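Local structure of aspartate-semialdehyde dehydrogenase (Cryptococcus neoformans var. neoformans JEC21, 5CEF) at residues P61-D64 and A65-H68; A93-A96 and G97-N101; L199-D203 and N204-L208; P269-V273 and A274-N278; E330-F334 and D335-V339. The protein catalyses the NADPH-dependent reductive dephosphorylation of 4-phospho-L-aspartate to L-aspartate semialdehyde, the second step towards methionine and threonine. All blocks are in the same frame, centred on the assembly; numbering follows the deposited sequence.

Interaction 1: residues P61-D64 and A65-H68; sequences PIPD and AVRH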
loop_
_atom_site.group_PDB
_atom_site.type_symbol
_atom_site.label_atom_id
_atom_site.label_comp_id
_atom_site.label_asym_id
_atom_site.label_seq_id
_atom_site.Cartn_x
_atom_site.Cartn_y
_atom_site.Cartn_z
ATOM N N PRO A 61 -3.363 22.893 13.620
ATOM C CA PRO A 61 -2.747 24.126 13.159
ATOM C C PRO A 61 -1.656 24.628 14.084
ATOM O O PRO A 61 -1.519 24.144 15.211
ATOM C CB PRO A 61 -3.926 25.113 13.162
ATOM C CG PRO A 61 -4.828 24.629 14.261
ATOM C CD PRO A 61 -4.519 23.169 14.501
ATOM N N ILE A 62 -0.914 25.625 13.606
ATOM C CA ILE A 62 0.151 26.259 14.381
ATOM C C ILE A 62 -0.465 26.904 15.613
ATOM O O ILE A 62 -1.478 27.589 15.493
ATOM C CB ILE A 62 0.872 27.356 13.581
ATOM C CG1 ILE A 62 1.511 26.766 12.325
ATOM C CG2 ILE A 62 1.931 28.027 14.448
ATOM C CD1 ILE A 62 1.910 27.779 11.270
ATOM N N PRO A 63 0.108 26.657 16.808
ATOM C CA PRO A 63 -0.503 27.231 18.034
ATOM C C PRO A 63 -0.405 28.748 18.116
ATOM O O PRO A 63 0.431 29.340 17.437
ATOM C CB PRO A 63 0.310 26.607 19.161
ATOM C CG PRO A 63 0.965 25.396 18.567
ATOM C CD PRO A 63 1.135 25.641 17.110
ATOM N N ASP A 64 -1.265 29.365 18.925
ATOM C CA ASP A 64 -1.310 30.822 19.004
ATOM C C ASP A 64 -0.034 31.364 19.617
ATOM O O ASP A 64 0.539 32.329 19.113
ATOM C CB ASP A 64 -2.529 31.303 19.819
ATOM C CG ASP A 64 -3.851 30.912 19.186
ATOM O OD1 ASP A 64 -3.950 30.885 17.939
ATOM O OD2 ASP A 64 -4.797 30.634 19.946
ATOM N N ALA A 65 0.384 30.756 20.715
ATOM C CA ALA A 65 1.560 31.206 21.452
ATOM C C ALA A 65 2.783 31.471 20.575
ATOM O O ALA A 65 3.569 32.379 20.886
ATOM C CB ALA A 65 1.917 30.203 22.538
ATOM N N VAL A 66 2.904 30.739 19.469
ATOM C CA VAL A 66 4.088 30.833 18.622
ATOM C C VAL A 66 3.907 31.501 17.277
ATOM O O VAL A 66 4.910 31.819 16.631
ATOM C CB VAL A 66 4.735 29.453 18.358
ATOM C CG1 VAL A 66 5.026 28.779 19.670
ATOM C CG2 VAL A 66 3.860 28.563 17.485
ATOM N N ARG A 67 2.679 31.697 16.826
ATOM C CA ARG A 67 2.444 32.245 15.476
ATOM C C ARG A 67 3.376 33.441 15.207
ATOM O O ARG A 67 4.088 33.484 14.167
ATOM C CB ARG A 67 0.956 32.633 15.318
ATOM C CG ARG A 67 0.585 33.247 13.983
ATOM C CD ARG A 67 -0.099 32.270 13.048
ATOM N NE ARG A 67 -1.446 31.917 13.470
ATOM C CZ ARG A 67 -2.125 30.873 13.002
ATOM N NH1 ARG A 67 -1.577 30.042 12.116
ATOM N NH2 ARG A 67 -3.360 30.642 13.435
ATOM N N HIS A 68 3.417 34.355 16.175
ATOM C CA HIS A 68 4.139 35.608 16.035
ATOM C C HIS A 68 5.491 35.653 16.777
ATOM O O HIS A 68 6.128 36.700 16.848
ATOM C CB HIS A 68 3.219 36.760 16.488
ATOM C CG HIS A 68 1.955 36.875 15.683
ATOM N ND1 HIS A 68 1.949 36.906 14.300
ATOM C CD2 HIS A 68 0.662 36.979 16.067
ATOM C CE1 HIS A 68 0.705 37.015 13.868
ATOM N NE2 HIS A 68 -0.094 37.060 14.920
#
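Arg67 folds back over the chain that leads into its own short helix and reaches Ile62. Its CB lies over two carbonyls, with Arg67 CB 3.8 Å from Asp64 O and slightly further from Pro63 O. CG is anti to the backbone N (chi1 178°) and lies over one face of the His68 ring, off centre. Bends at chi2 and chi3 (102° and 70°) then turn the chain back towards Ile62. At the tip, Arg67 NH1 comes 3.9 Å from Ile62 CB. Ile62 O lies over one face of the guanidinium, nearer its rim than its middle, with Arg67 NH2 4.1 Å from this oxygen. Asp64 OD1 is 4.5 Å from Arg67 NH2 but well out of the guanidinium plane. No N-H points at it, so the attraction is probably one of charge alone. The backbone turn itself is loosely bonded. Arg67 N donates to Asp64 O at 3.2 Å, and Val66 N and Arg67 N make only weak bonds to Pro63 O. Apart from the arginine, Ile62 CG2 meets Val66 CG2 at 3.6 Å, and Pro63 CD also touches Val66 CG2. Val66 and Pro63 continue onto Ile25 and Ala29 of helix 19-29, and the backbone of Arg67 pairs with Ala51 of helix 50-53. Helix 64-67 is thus held to both neighbours in the Rossmann-type NAD-binding domain, just before edge strand 71-72 of its parallel sheet.

Interaction 2: residues A93-A96 and G97-N101; sequences ADVA and GDIEN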
loop_
_atom_site.group_PDB
_atom_site.type_symbol
_atom_site.label_atom_id
_atom_site.label_comp_id
_atom_site.label_asym_id
_atom_site.label_seq_id
_atom_site.Cartn_x
_atom_site.Cartn_y
_atom_site.Cartn_z
ATOM N N ALA A 93 22.230 15.383 12.628
ATOM C CA ALA A 93 23.591 15.170 13.135
ATOM C C ALA A 93 24.646 15.981 12.384
ATOM O O ALA A 93 25.667 16.336 12.966
ATOM C CB ALA A 93 23.950 13.691 13.125
ATOM N N ASP A 94 24.396 16.268 11.108
ATOM C CA ASP A 94 25.345 17.046 10.306
ATOM C C ASP A 94 25.745 18.351 10.989
ATOM O O ASP A 94 26.904 18.748 10.908
ATOM C CB ASP A 94 24.841 17.293 8.864
ATOM C CG ASP A 94 23.363 17.634 8.810
ATOM O OD1 ASP A 94 23.006 18.727 9.291
ATOM O OD2 ASP A 94 22.558 16.801 8.312
ATOM N N VAL A 95 24.817 19.011 11.672
ATOM C CA VAL A 95 25.107 20.324 12.292
ATOM C C VAL A 95 25.045 20.335 13.819
ATOM O O VAL A 95 25.580 21.238 14.465
ATOM C CB VAL A 95 24.148 21.425 11.753
ATOM C CG1 VAL A 95 24.384 21.690 10.264
ATOM C CG2 VAL A 95 22.682 21.070 12.014
ATOM N N ALA A 96 24.420 19.313 14.384
ATOM C CA ALA A 96 24.056 19.307 15.791
ATOM C C ALA A 96 25.214 19.305 16.750
ATOM O O ALA A 96 25.104 19.844 17.843
ATOM C CB ALA A 96 23.174 18.110 16.082
ATOM N N GLY A 97 26.323 18.684 16.373
ATOM C CA GLY A 97 27.463 18.517 17.293
ATOM C C GLY A 97 28.085 19.799 17.799
ATOM O O GLY A 97 28.198 20.000 19.009
ATOM N N ASP A 98 28.504 20.656 16.870
ATOM C CA ASP A 98 29.146 21.934 17.242
ATOM C C ASP A 98 28.182 22.857 17.977
ATOM O O ASP A 98 28.543 23.434 18.998
ATOM C CB ASP A 98 29.700 22.644 16.010
ATOM C CG ASP A 98 30.864 21.896 15.388
ATOM O OD1 ASP A 98 31.646 21.265 16.161
ATOM O OD2 ASP A 98 30.989 21.948 14.139
ATOM N N ILE A 99 26.942 22.894 17.505
ATOM C CA ILE A 99 25.908 23.737 18.077
ATOM C C ILE A 99 25.482 23.308 19.488
ATOM O O ILE A 99 25.459 24.133 20.424
ATOM C CB ILE A 99 24.683 23.763 17.182
ATOM C CG1 ILE A 99 25.020 24.463 15.859
ATOM C CG2 ILE A 99 23.525 24.464 17.881
ATOM C CD1 ILE A 99 23.967 24.266 14.775
ATOM N N GLU A 100 25.209 22.022 19.669
ATOM C CA GLU A 100 24.872 21.530 20.988
ATOM C C GLU A 100 26.026 21.722 21.966
ATOM O O GLU A 100 25.813 22.060 23.141
ATOM C CB GLU A 100 24.424 20.072 20.923
ATOM C CG GLU A 100 23.089 19.911 20.206
ATOM C CD GLU A 100 22.680 18.466 19.974
ATOM O OE1 GLU A 100 23.497 17.545 20.235
ATOM O OE2 GLU A 100 21.522 18.282 19.534
ATOM N N ASN A 101 27.246 21.539 21.491
ATOM C CA ASN A 101 28.414 21.791 22.337
ATOM C C ASN A 101 28.571 23.251 22.714
ATOM O O ASN A 101 29.025 23.565 23.824
ATOM C CB ASN A 101 29.711 21.326 21.665
ATOM C CG ASN A 101 30.888 21.281 22.642
ATOM O OD1 ASN A 101 30.742 21.027 23.850
ATOM N ND2 ASN A 101 32.051 21.538 22.127
#
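Glu100 and Ile99 each lie back over the preceding turn of helix 93-105, on Ala96 and Val95. This helix is the crossover of a beta-alpha-beta unit between parallel strands 86-89 and 109-112 of the Rossmann-type NAD-binding domain. The second segment begins with Gly97. Gly97 N is 4.2 Å from Ala93 O, too far for the usual helical bond, so the first turn is open here. Ile99 holds CG1 beside its backbone N (chi1 -67°), and its extended end runs back along the helix. Ile99 CD1 reaches 3.4 Å from Val95 O and 4.2 Å from Val95 CB. The regular bonds between residues four apart set in with Glu100 N, which donates to Ala96 O at 2.8 Å with an N-H...O angle of 162°. The Glu100 side chain leaves the helix on the Ala96 side. The strongest partner of its carboxylate is Ser89 OG, at the end of strand 86-89. A weak bond from the same OE2 goes to Ser112 OG, at the end of strand 109-112, so this buried acid ties the helix to strand 86-89 and, weakly, to strand 109-112. Leu91 and Asp92, just ahead of the helix, probably bind NADP(+). Asn101 continues the regular bonding, its N donating to Gly97 O at 3.1 Å. On the Glu100 face, Ala96 CB lies 3.8 Å from Glu100 OE2.

Interaction 3: residues L199-D203 and N204-L208; sequences LDIMD and NVVPL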
loop_
_atom_site.group_PDB
_atom_site.type_symbol
_atom_site.label_atom_id
_atom_site.label_comp_id
_atom_site.label_asym_id
_atom_site.label_seq_id
_atom_site.Cartn_x
_atom_site.Cartn_y
_atom_site.Cartn_z
ATOM N N LEU A 199 8.172 5.885 -3.849
ATOM C CA LEU A 199 8.824 4.985 -4.755
ATOM C C LEU A 199 9.710 3.968 -4.078
ATOM O O LEU A 199 9.847 2.860 -4.597
ATOM C CB LEU A 199 9.653 5.749 -5.744
ATOM C CG LEU A 199 9.153 5.785 -7.185
ATOM C CD1 LEU A 199 10.125 6.643 -8.011
ATOM C CD2 LEU A 199 9.038 4.387 -7.760
ATOM N N ASP A 200 10.371 4.355 -2.978
ATOM C CA ASP A 200 11.330 3.473 -2.323
ATOM C C ASP A 200 10.634 2.350 -1.630
ATOM O O ASP A 200 11.173 1.252 -1.575
ATOM C CB ASP A 200 12.181 4.211 -1.288
ATOM C CG ASP A 200 13.177 5.202 -1.913
ATOM O OD1 ASP A 200 13.579 4.995 -3.074
ATOM O OD2 ASP A 200 13.544 6.188 -1.230
ATOM N N ILE A 201 9.417 2.601 -1.162
ATOM C CA ILE A 201 8.788 1.720 -0.193
ATOM C C ILE A 201 7.443 1.055 -0.574
ATOM O O ILE A 201 7.137 -0.001 -0.038
ATOM C CB ILE A 201 8.615 2.467 1.177
ATOM C CG1 ILE A 201 8.281 1.501 2.312
ATOM C CG2 ILE A 201 7.549 3.550 1.109
ATOM C CD1 ILE A 201 9.341 0.457 2.543
ATOM N N MET A 202 6.646 1.622 -1.473
ATOM C CA MET A 202 5.330 1.039 -1.752
ATOM C C MET A 202 5.486 -0.376 -2.255
ATOM O O MET A 202 6.342 -0.621 -3.094
ATOM C CB MET A 202 4.521 1.868 -2.748
ATOM C CG MET A 202 4.138 3.208 -2.159
ATOM S SD MET A 202 2.950 3.297 -0.803
ATOM C CE MET A 202 1.633 2.184 -1.245
ATOM N N ASP A 203 4.658 -1.297 -1.760
ATOM C CA ASP A 203 4.659 -2.677 -2.277
ATOM C C ASP A 203 6.062 -3.302 -2.187
ATOM O O ASP A 203 6.494 -4.034 -3.079
ATOM C CB ASP A 203 4.138 -2.718 -3.735
ATOM C CG ASP A 203 3.925 -4.126 -4.244
ATOM O OD1 ASP A 203 3.651 -5.016 -3.428
ATOM O OD2 ASP A 203 4.056 -4.389 -5.454
ATOM N N ASN A 204 6.767 -2.978 -1.100
ATOM C CA ASN A 204 8.159 -3.316 -0.961
ATOM C C ASN A 204 8.630 -3.408 0.502
ATOM O O ASN A 204 7.920 -3.080 1.437
ATOM C CB ASN A 204 8.973 -2.275 -1.743
ATOM C CG ASN A 204 10.420 -2.693 -1.977
ATOM O OD1 ASN A 204 10.737 -3.880 -2.147
ATOM N ND2 ASN A 204 11.305 -1.719 -1.972
ATOM N N VAL A 205 9.847 -3.873 0.677
ATOM C CA VAL A 205 10.533 -3.841 1.946
ATOM C C VAL A 205 11.954 -3.373 1.677
ATOM O O VAL A 205 12.565 -3.815 0.724
ATOM C CB VAL A 205 10.583 -5.273 2.543
ATOM C CG1 VAL A 205 11.574 -5.357 3.691
ATOM C CG2 VAL A 205 9.202 -5.733 2.998
ATOM N N VAL A 206 12.476 -2.476 2.501
ATOM C CA VAL A 206 13.842 -2.022 2.359
ATOM C C VAL A 206 14.564 -2.556 3.553
ATOM O O VAL A 206 14.291 -2.146 4.669
ATOM C CB VAL A 206 13.945 -0.486 2.300
ATOM C CG1 VAL A 206 15.397 -0.054 2.189
ATOM C CG2 VAL A 206 13.215 0.073 1.083
ATOM N N PRO A 207 15.475 -3.514 3.352
ATOM C CA PRO A 207 16.090 -4.204 4.498
ATOM C C PRO A 207 17.296 -3.501 5.116
ATOM O O PRO A 207 18.089 -4.164 5.767
ATOM C CB PRO A 207 16.518 -5.523 3.900
ATOM C CG PRO A 207 16.940 -5.117 2.517
ATOM C CD PRO A 207 15.955 -4.058 2.080
ATOM N N LEU A 208 17.437 -2.185 4.927
ATOM C CA LEU A 208 18.531 -1.468 5.550
ATOM C C LEU A 208 18.013 -0.157 5.969
ATOM O O LEU A 208 17.321 0.487 5.186
ATOM C CB LEU A 208 19.674 -1.204 4.566
ATOM C CG LEU A 208 20.801 -0.261 5.061
ATOM C CD1 LEU A 208 21.610 -0.885 6.184
ATOM C CD2 LEU A 208 21.720 0.133 3.917
#
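The flat amide of Asn204 meets Asp200 O in its own plane, a side-chain to backbone bond that closes the end of helix 198-201 in the dimerisation domain. A type II beta turn from Ile201 to Asn204 makes the reversal, with Asp203 at positive phi. Asn204 ND2 donates to Asp200 O at 3.0 Å, with an N-H...O angle of 158°. Other bonds of the amide go to the second subunit: ND2 also bonds Gln310 OE1 there, and OD1 accepts from Arg312 N. Three bonds thus fix the rotation of this buried group. CG anti to the backbone N (chi1 -166°) carries the amide back to the helix end. Asp203 OD1 accepts from Ile254 N of the second subunit. Asp203 OD2 lies close to Asp203 OD2 of the fourth subunit, which would probably raise the cost of charging both. Met202 at the corner of the turn packs on Met202 of the third subunit, so the turn lies where subunits of the tetramer meet. Beyond it, Val206 comes back over the helix end. Its side chain crosses that of Ile201 at about a right angle, with Val206 CG2 4.2 Å from Ile201 CD1 and 3.6 Å from Asp200 O.

Interaction 4: residues P269-V273 and A274-N278; sequences PPPSV and AEVEN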
loop_
_atom_site.group_PDB
_atom_site.type_symbol
_atom_site.label_atom_id
_atom_site.label_comp_id
_atom_site.label_asym_id
_atom_site.label_seq_id
_atom_site.Cartn_x
_atom_site.Cartn_y
_atom_site.Cartn_z
ATOM N N PRO A 269 15.904 -21.526 36.365
ATOM C CA PRO A 269 15.219 -21.731 35.104
ATOM C C PRO A 269 14.597 -20.420 34.610
ATOM O O PRO A 269 14.418 -19.472 35.387
ATOM C CB PRO A 269 14.136 -22.753 35.476
ATOM C CG PRO A 269 13.768 -22.399 36.873
ATOM C CD PRO A 269 15.067 -21.958 37.509
ATOM N N PRO A 270 14.265 -20.361 33.325
ATOM C CA PRO A 270 13.632 -19.159 32.854
ATOM C C PRO A 270 12.172 -19.131 33.263
ATOM O O PRO A 270 11.583 -20.177 33.544
ATOM C CB PRO A 270 13.733 -19.300 31.354
ATOM C CG PRO A 270 13.596 -20.767 31.137
ATOM C CD PRO A 270 14.295 -21.406 32.295
ATOM N N PRO A 271 11.586 -17.939 33.283
ATOM C CA PRO A 271 10.202 -17.794 33.642
ATOM C C PRO A 271 9.258 -18.410 32.635
ATOM O O PRO A 271 9.607 -18.631 31.483
ATOM C CB PRO A 271 10.007 -16.282 33.676
ATOM C CG PRO A 271 10.997 -15.775 32.685
ATOM C CD PRO A 271 12.183 -16.667 32.848
ATOM N N SER A 272 8.063 -18.712 33.103
ATOM C CA SER A 272 7.016 -19.174 32.237
ATOM C C SER A 272 6.397 -18.003 31.478
ATOM O O SER A 272 6.558 -16.829 31.821
ATOM C CB SER A 272 5.907 -19.839 33.063
ATOM O OG SER A 272 5.365 -18.896 33.966
ATOM N N VAL A 273 5.644 -18.377 30.463
ATOM C CA VAL A 273 4.883 -17.432 29.681
ATOM C C VAL A 273 4.050 -16.531 30.604
ATOM O O VAL A 273 4.010 -15.319 30.416
ATOM C CB VAL A 273 4.006 -18.199 28.668
ATOM C CG1 VAL A 273 2.921 -17.316 28.090
ATOM C CG2 VAL A 273 4.898 -18.798 27.579
ATOM N N ALA A 274 3.383 -17.131 31.579
ATOM C CA ALA A 274 2.454 -16.368 32.427
ATOM C C ALA A 274 3.233 -15.381 33.256
ATOM O O ALA A 274 2.810 -14.253 33.426
ATOM C CB ALA A 274 1.609 -17.296 33.321
ATOM N N GLU A 275 4.381 -15.806 33.759
ATOM C CA GLU A 275 5.207 -14.926 34.559
ATOM C C GLU A 275 5.696 -13.761 33.741
ATOM O O GLU A 275 5.822 -12.646 34.263
ATOM C CB GLU A 275 6.378 -15.689 35.171
ATOM C CG GLU A 275 5.941 -16.665 36.269
ATOM C CD GLU A 275 7.053 -17.586 36.753
ATOM O OE1 GLU A 275 7.888 -18.065 35.953
ATOM O OE2 GLU A 275 7.094 -17.844 37.962
ATOM N N VAL A 276 5.950 -14.003 32.448
ATOM C CA VAL A 276 6.430 -12.949 31.566
ATOM C C VAL A 276 5.301 -11.966 31.272
ATOM O O VAL A 276 5.503 -10.751 31.333
ATOM C CB VAL A 276 7.054 -13.493 30.266
ATOM C CG1 VAL A 276 7.374 -12.348 29.316
ATOM C CG2 VAL A 276 8.336 -14.268 30.548
ATOM N N GLU A 277 4.117 -12.485 30.974
ATOM C CA GLU A 277 2.948 -11.631 30.820
ATOM C C GLU A 277 2.752 -10.699 32.014
ATOM O O GLU A 277 2.535 -9.496 31.849
ATOM C CB GLU A 277 1.711 -12.488 30.580
ATOM C CG GLU A 277 1.746 -13.190 29.211
ATOM C CD GLU A 277 0.578 -14.133 28.959
ATOM O OE1 GLU A 277 0.070 -14.797 29.898
ATOM O OE2 GLU A 277 0.196 -14.246 27.790
ATOM N N ASN A 278 2.872 -11.236 33.227
ATOM C CA ASN A 278 2.720 -10.412 34.433
ATOM C C ASN A 278 3.780 -9.400 34.588
ATOM O O ASN A 278 3.480 -8.271 34.932
ATOM C CB ASN A 278 2.630 -11.251 35.696
ATOM C CG ASN A 278 1.396 -12.090 35.689
ATOM O OD1 ASN A 278 0.363 -11.686 35.124
ATOM N ND2 ASN A 278 1.490 -13.285 36.246
#
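A capping box formed by Ser272 and Glu275 starts helix 273-282. Ser272 is the N-cap. Its OG sits between its backbone N and carbonyl carbon (chi1 61°), where it accepts from Glu275 N at 3.2 Å. The bond is returned: Ser272 N donates to Glu275 OE1 at 2.9 Å, nearly straight at 165°. This N-H meets the anti side of the oxygen, slightly out of the carboxylate plane. Ser272 OG also gives a weak bond to the same OE1. Two donors therefore hold the carboxylate in place, and its nearness to the helix start would probably favour the charged form. Glu275 OE1 also lies 3.6 Å from Pro271 CB. The helix follows strand 257-265 of the mixed sheet in the dimerisation domain and packs against that sheet. Its inner face carries Val276, which touches Leu170 of helix 158-174 and Ile328 of strand 323-330. Pro271 extends this face before the helix begins and rests on Phe265 and Phe174. Pro271 CG meets Val276 CG2 at 3.7 Å, the two side chains crossing at a slant. Regular helical bonding starts with Val276 N to Ser272 O at 3.0 Å and Glu277 N to Val273 O at 2.9 Å. Glu277 lies back over this turn, with Glu277 CD 4.0 Å from Val273 CG1.

Interaction 5: residues E330-F334 and D335-V339; sequences ECPVF and DIKFV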
loop_
_atom_site.group_PDB
_atom_site.type_symbol
_atom_site.label_atom_id
_atom_site.label_comp_id
_atom_site.label_asym_id
_atom_site.label_seq_id
_atom_site.Cartn_x
_atom_site.Cartn_y
_atom_site.Cartn_z
ATOM N N GLU A 330 7.327 -19.689 24.160
ATOM C CA GLU A 330 8.631 -20.294 24.247
ATOM C C GLU A 330 9.370 -20.211 22.948
ATOM O O GLU A 330 8.766 -20.314 21.891
ATOM C CB GLU A 330 8.508 -21.744 24.657
ATOM C CG GLU A 330 8.280 -21.878 26.163
ATOM C CD GLU A 330 8.129 -23.321 26.571
ATOM O OE1 GLU A 330 8.825 -24.186 25.966
ATOM O OE2 GLU A 330 7.307 -23.569 27.478
ATOM N N CYS A 331 10.683 -20.022 23.053
ATOM C CA CYS A 331 11.605 -20.046 21.918
ATOM C C CYS A 331 12.414 -21.327 21.998
ATOM O O CYS A 331 13.072 -21.585 22.978
ATOM C CB CYS A 331 12.540 -18.874 21.979
ATOM S SG CYS A 331 13.753 -18.796 20.655
ATOM N N PRO A 332 12.342 -22.169 20.976
ATOM C CA PRO A 332 13.132 -23.403 21.014
ATOM C C PRO A 332 14.649 -23.208 21.133
ATOM O O PRO A 332 15.350 -24.149 21.486
ATOM C CB PRO A 332 12.819 -24.047 19.673
ATOM C CG PRO A 332 11.488 -23.495 19.283
ATOM C CD PRO A 332 11.475 -22.094 19.794
ATOM N N VAL A 333 15.139 -22.001 20.853
ATOM C CA VAL A 333 16.551 -21.732 20.859
ATOM C C VAL A 333 17.008 -20.977 22.096
ATOM O O VAL A 333 18.043 -21.299 22.665
ATOM C CB VAL A 333 16.924 -20.941 19.617
ATOM C CG1 VAL A 333 18.366 -20.447 19.673
ATOM C CG2 VAL A 333 16.729 -21.818 18.409
ATOM N N PHE A 334 16.270 -19.938 22.470
ATOM C CA PHE A 334 16.566 -19.178 23.664
ATOM C C PHE A 334 15.488 -19.497 24.700
ATOM O O PHE A 334 15.137 -20.658 24.852
ATOM C CB PHE A 334 16.645 -17.688 23.321
ATOM C CG PHE A 334 17.806 -17.330 22.440
ATOM C CD1 PHE A 334 19.072 -17.878 22.686
ATOM C CD2 PHE A 334 17.658 -16.461 21.388
ATOM C CE1 PHE A 334 20.166 -17.545 21.889
ATOM C CE2 PHE A 334 18.743 -16.103 20.586
ATOM C CZ PHE A 334 19.999 -16.644 20.836
ATOM N N ASP A 335 14.973 -18.522 25.446
ATOM C CA ASP A 335 13.987 -18.846 26.450
ATOM C C ASP A 335 12.610 -18.405 26.020
ATOM O O ASP A 335 11.672 -19.162 26.058
ATOM C CB ASP A 335 14.367 -18.192 27.784
ATOM C CG ASP A 335 15.618 -18.781 28.365
ATOM O OD1 ASP A 335 15.794 -20.007 28.202
ATOM O OD2 ASP A 335 16.436 -18.035 28.944
ATOM N N ILE A 336 12.489 -17.147 25.635
ATOM C CA ILE A 336 11.208 -16.554 25.378
ATOM C C ILE A 336 11.305 -15.707 24.128
ATOM O O ILE A 336 12.298 -15.006 23.932
ATOM C CB ILE A 336 10.770 -15.739 26.617
ATOM C CG1 ILE A 336 10.047 -16.643 27.633
ATOM C CG2 ILE A 336 9.994 -14.490 26.256
ATOM C CD1 ILE A 336 8.659 -17.086 27.263
ATOM N N LYS A 337 10.264 -15.746 23.303
ATOM C CA LYS A 337 10.144 -14.793 22.188
ATOM C C LYS A 337 8.796 -14.112 22.151
ATOM O O LYS A 337 7.817 -14.589 22.722
ATOM C CB LYS A 337 10.474 -15.439 20.821
ATOM C CG LYS A 337 9.592 -16.603 20.427
ATOM C CD LYS A 337 10.077 -17.245 19.128
ATOM C CE LYS A 337 9.278 -18.524 18.827
ATOM N NZ LYS A 337 9.713 -19.320 17.659
ATOM N N PHE A 338 8.753 -12.978 21.478
ATOM C CA PHE A 338 7.539 -12.174 21.467
ATOM C C PHE A 338 7.574 -11.132 20.377
ATOM O O PHE A 338 8.573 -10.963 19.684
ATOM C CB PHE A 338 7.316 -11.503 22.839
ATOM C CG PHE A 338 8.409 -10.561 23.250
ATOM C CD1 PHE A 338 8.340 -9.249 22.949
ATOM C CD2 PHE A 338 9.477 -10.990 23.976
ATOM C CE1 PHE A 338 9.327 -8.362 23.333
ATOM C CE2 PHE A 338 10.459 -10.107 24.394
ATOM C CZ PHE A 338 10.394 -8.787 24.047
ATOM N N VAL A 339 6.475 -10.424 20.255
ATOM C CA VAL A 339 6.343 -9.334 19.315
ATOM C C VAL A 339 6.017 -8.063 20.109
ATOM O O VAL A 339 5.162 -8.108 20.971
ATOM C CB VAL A 339 5.189 -9.605 18.342
ATOM C CG1 VAL A 339 4.928 -8.394 17.486
ATOM C CG2 VAL A 339 5.527 -10.799 17.478
#
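Lys337 lies along Cys331 on the close-packed side of this turn. Lys337 CG is 4.0 Å from Cys331 CB, and Lys337 CE is 3.6 Å from Glu330 O. CG sits between the backbone N and the carbonyl carbon (chi1 60°), and the chain beyond is fully extended. Lys337 NZ thus passes Pro332 CD at 3.9 Å and reaches the second subunit. There it bonds Ala246 O and Ser245 OG and forms a salt bridge with Glu217. The buried amine is therefore held across the interface. Asp335 is also firmly held. Its carboxylate forms a salt bridge with Lys264 and accepts from Phe265 N. A single backbone bond closes the turn, from Cys331 N to Asp335 O at 3.3 Å. It is straight at hydrogen (170°), yet the donor comes from above the carbonyl plane. The loose part is the exposed Glu330 and Pro332. Glu330 faces Ile336 as an antiparallel, non-hydrogen-bonded pair, but their side chains diverge. The loop joins strands 323-330 and 336-342 as a beta hairpin. On the side of strand 257-265, Asp335 and Ile336 both face Val263, a classic beta bulge at the start of strand 336-342.

Overall arrangement
The five contacts come one after another along the chain. Interactions 1 and 2 lie in the NAD-binding domain, at the start of helix 64-67 and on helix 93-105, with centres about 27 Å apart. Interactions 3, 4 and 5 belong to the dimerisation domain. Interactions 4 and 5 touch: helix 273-282 covers strand 336-342, with Val276 CG2 4.1 Å from Ile336 CG1, and Pro270, in the loop before the helix, has CB 3.6 Å from Asp335 CG. They lie across the chain's centre from interactions 1 and 2. Interactions 3 and 5, about 28 Å apart between centres, both reach the second subunit, and interaction 3 the third and fourth as well, so this domain carries subunit contacts at separate places.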